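Local coordinates for protein putative hydrolase (Acinetobacter sp. NBRC 100985, PDB 4XUK) that probably hydrolyses organophosphorus triesters and lactones at a two-zinc site of the metallo-beta-lactamase type, at residues Y180-D185 / G200-E205. The protein carries 2 engineered substitutions. Numbering follows the deposited sequence.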
loop_
_atom_site.group_PDB
_atom_site.type_symbol
_atom_site.label_atom_id
_atom_site.label_comp_id
_atom_site.label_asym_id
_atom_site.label_seq_id
_atom_site.Cartn_x
_atom_site.Cartn_y
_atom_site.Cartn_z
ATOM N N TYR A 180 6.240 33.250 2.554
ATOM C CA TYR A 180 5.957 33.569 1.154
ATOM C C TYR A 180 4.520 34.040 0.984
ATOM O O TYR A 180 3.687 33.889 1.888
ATOM C CB TYR A 180 6.208 32.359 0.239
ATOM C CG TYR A 180 5.337 31.163 0.568
ATOM C CD1 TYR A 180 4.005 31.114 0.162
ATOM C CD2 TYR A 180 5.842 30.092 1.292
ATOM C CE1 TYR A 180 3.206 30.040 0.472
ATOM C CE2 TYR A 180 5.045 28.998 1.603
ATOM C CZ TYR A 180 3.731 28.984 1.188
ATOM O OH TYR A 180 2.921 27.911 1.493
ATOM N N LYS A 181 4.212 34.533 -0.190
ATOM C CA LYS A 181 2.868 34.918 -0.533
ATOM C C LYS A 181 2.380 34.174 -1.761
ATOM O O LYS A 181 3.155 33.695 -2.516
ATOM C CB LYS A 181 2.835 36.415 -0.782
ATOM C CG LYS A 181 2.705 37.211 0.473
ATOM C CD LYS A 181 1.453 36.811 1.276
ATOM C CE LYS A 181 0.232 36.550 0.384
ATOM N NZ LYS A 181 -0.326 35.195 0.542
ATOM N N LEU A 182 1.092 34.134 -1.969
ATOM C CA LEU A 182 0.506 33.596 -3.170
ATOM C C LEU A 182 1.249 34.068 -4.419
ATOM O O LEU A 182 1.651 35.189 -4.412
ATOM C CB LEU A 182 -0.891 34.138 -3.171
ATOM C CG LEU A 182 -1.955 33.443 -3.954
ATOM C CD1 LEU A 182 -1.659 31.964 -4.192
ATOM C CD2 LEU A 182 -3.240 33.695 -3.229
ATOM N N GLY A 183 1.426 33.250 -5.470
ATOM C CA GLY A 183 2.130 33.702 -6.656
ATOM C C GLY A 183 3.609 33.379 -6.586
ATOM O O GLY A 183 4.291 33.325 -7.616
ATOM N N ASP A 184 4.111 33.161 -5.372
ATOM C CA ASP A 184 5.503 32.828 -5.165
ATOM C C ASP A 184 5.800 31.403 -5.651
ATOM O O ASP A 184 5.033 30.517 -5.453
ATOM C CB ASP A 184 5.933 33.032 -3.713
ATOM C CG ASP A 184 6.210 34.456 -3.373
ATOM O OD1 ASP A 184 6.052 35.310 -4.242
ATOM O OD2 ASP A 184 6.579 34.757 -2.225
ATOM N N ASP A 185 6.863 31.233 -6.392
ATOM C CA ASP A 185 7.346 29.904 -6.742
ATOM C C ASP A 185 8.598 29.668 -5.913
ATOM O O ASP A 185 9.445 30.554 -5.811
ATOM C CB ASP A 185 7.705 29.836 -8.226
ATOM C CG ASP A 185 6.534 29.429 -9.109
ATOM O OD1 ASP A 185 5.361 29.540 -8.685
ATOM O OD2 ASP A 185 6.797 29.005 -10.256
ATOM N N GLY A 200 -3.616 29.683 7.212
ATOM C CA GLY A 200 -2.642 29.858 6.144
ATOM C C GLY A 200 -2.169 28.543 5.549
ATOM O O GLY A 200 -1.035 28.436 5.063
ATOM N N HIS A 201 -3.043 27.540 5.575
ATOM C CA HIS A 201 -2.702 26.236 5.018
ATOM C C HIS A 201 -2.513 26.357 3.519
ATOM O O HIS A 201 -3.364 26.919 2.827
ATOM C CB HIS A 201 -3.790 25.205 5.335
ATOM C CG HIS A 201 -3.407 23.801 4.984
ATOM N ND1 HIS A 201 -3.487 23.305 3.700
ATOM C CD2 HIS A 201 -2.929 22.791 5.748
ATOM C CE1 HIS A 201 -3.081 22.046 3.692
ATOM N NE2 HIS A 201 -2.732 21.712 4.920
ATOM N N PHE A 202 -1.383 25.856 3.025
ATOM C CA PHE A 202 -1.109 25.843 1.596
ATOM C C PHE A 202 -0.721 24.444 1.144
ATOM O O PHE A 202 -0.155 23.653 1.917
ATOM C CB PHE A 202 0.067 26.767 1.256
ATOM C CG PHE A 202 -0.328 28.180 0.893
ATOM C CD1 PHE A 202 -0.893 29.026 1.837
ATOM C CD2 PHE A 202 -0.089 28.672 -0.384
ATOM C CE1 PHE A 202 -1.236 30.343 1.508
ATOM C CE2 PHE A 202 -0.427 29.981 -0.719
ATOM C CZ PHE A 202 -1.007 30.812 0.228
ATOM N N SER A 203 -0.997 24.145 -0.118
ATOM C CA SER A 203 -0.494 22.925 -0.729
ATOM C C SER A 203 0.572 23.328 -1.740
ATOM O O SER A 203 0.681 24.505 -2.079
ATOM C CB SER A 203 -1.629 22.141 -1.396
ATOM O OG SER A 203 -2.679 21.894 -0.477
ATOM N N TYR A 204 1.356 22.357 -2.217
ATOM C CA TYR A 204 2.450 22.644 -3.130
ATOM C C TYR A 204 2.364 21.751 -4.361
ATOM O O TYR A 204 2.247 20.527 -4.242
ATOM C CB TYR A 204 3.793 22.439 -2.420
ATOM C CG TYR A 204 3.961 23.312 -1.202
ATOM C CD1 TYR A 204 4.246 24.668 -1.335
ATOM C CD2 TYR A 204 3.824 22.789 0.082
ATOM C CE1 TYR A 204 4.397 25.478 -0.227
ATOM C CE2 TYR A 204 3.977 23.596 1.204
ATOM C CZ TYR A 204 4.255 24.938 1.039
ATOM O OH TYR A 204 4.410 25.757 2.145
ATOM N N GLU A 205 2.409 22.363 -5.544
ATOM C CA GLU A 205 2.344 21.602 -6.792
ATOM C C GLU A 205 3.688 21.582 -7.525
ATOM O O GLU A 205 4.318 22.631 -7.736
ATOM C CB GLU A 205 1.247 22.149 -7.708
ATOM C CG GLU A 205 1.042 21.308 -8.969
ATOM C CD GLU A 205 -0.122 21.796 -9.807
ATOM O OE1 GLU A 205 -0.654 22.886 -9.510
ATOM O OE2 GLU A 205 -0.498 21.084 -10.759
HETATM O O HOH W 1 1.760 27.449 4.592
#
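Tyr180 reaches across to Phe202 and Tyr204 between the two beta-sheets of the metallo-beta-lactamase sandwich: it ends strand 177-180 at the margin of one sheet, while its partners stand on strand 202-208 of the other. With CG lodged between its own backbone N and carbonyl carbon (chi1 61°), Tyr180 points its ring from CB inward to the second sheet. Beyond CG, the two long sides of the ring meet different neighbours. On one side CE1 hangs over a face of Phe202, nearer its rim than its centre, 3.7 Å from Phe202 CD2; the pair is a T-shaped stack with the Tyr180 edge toward the Phe202 face, centroids 5.2 Å apart and planes at 83°. On the other side CE2 comes up to Tyr204 OH at 3.3 Å, and CZ packs against Tyr204 CE1. At the tip, Tyr180 OH lies 3.1 Å from Phe202 CB and 2.7 Å from Tyr204 OH, close enough for the two hydroxyls to share a hydrogen bond. Tyr204 OH is also hydrogen-bonded to the carbonyl O of Leu106, so this buried pair of hydroxyls is tied to the backbone. A water hydrogen-bonded to Gly200 O makes a weak, longer contact with Tyr180 OH.

Beyond the tyrosine the chain leaves the sheet in a type II turn, Lys181 to Asp184, in which the backbone N-H of Lys181 gives Asp184 OD2 a nearly straight hydrogen bond (175°), met from above the carboxylate plane. Next to Phe202 in the chain, His201 NE2 is hydrogen-bonded to the backbone N of the zinc ligand Asp218; the Phe202 side chain itself lies about 12 Å from a bound zinc ion. Leu182 crosses Phe202 at about a right angle, its CD1 grazing Phe202 CE2 at 4.2 Å.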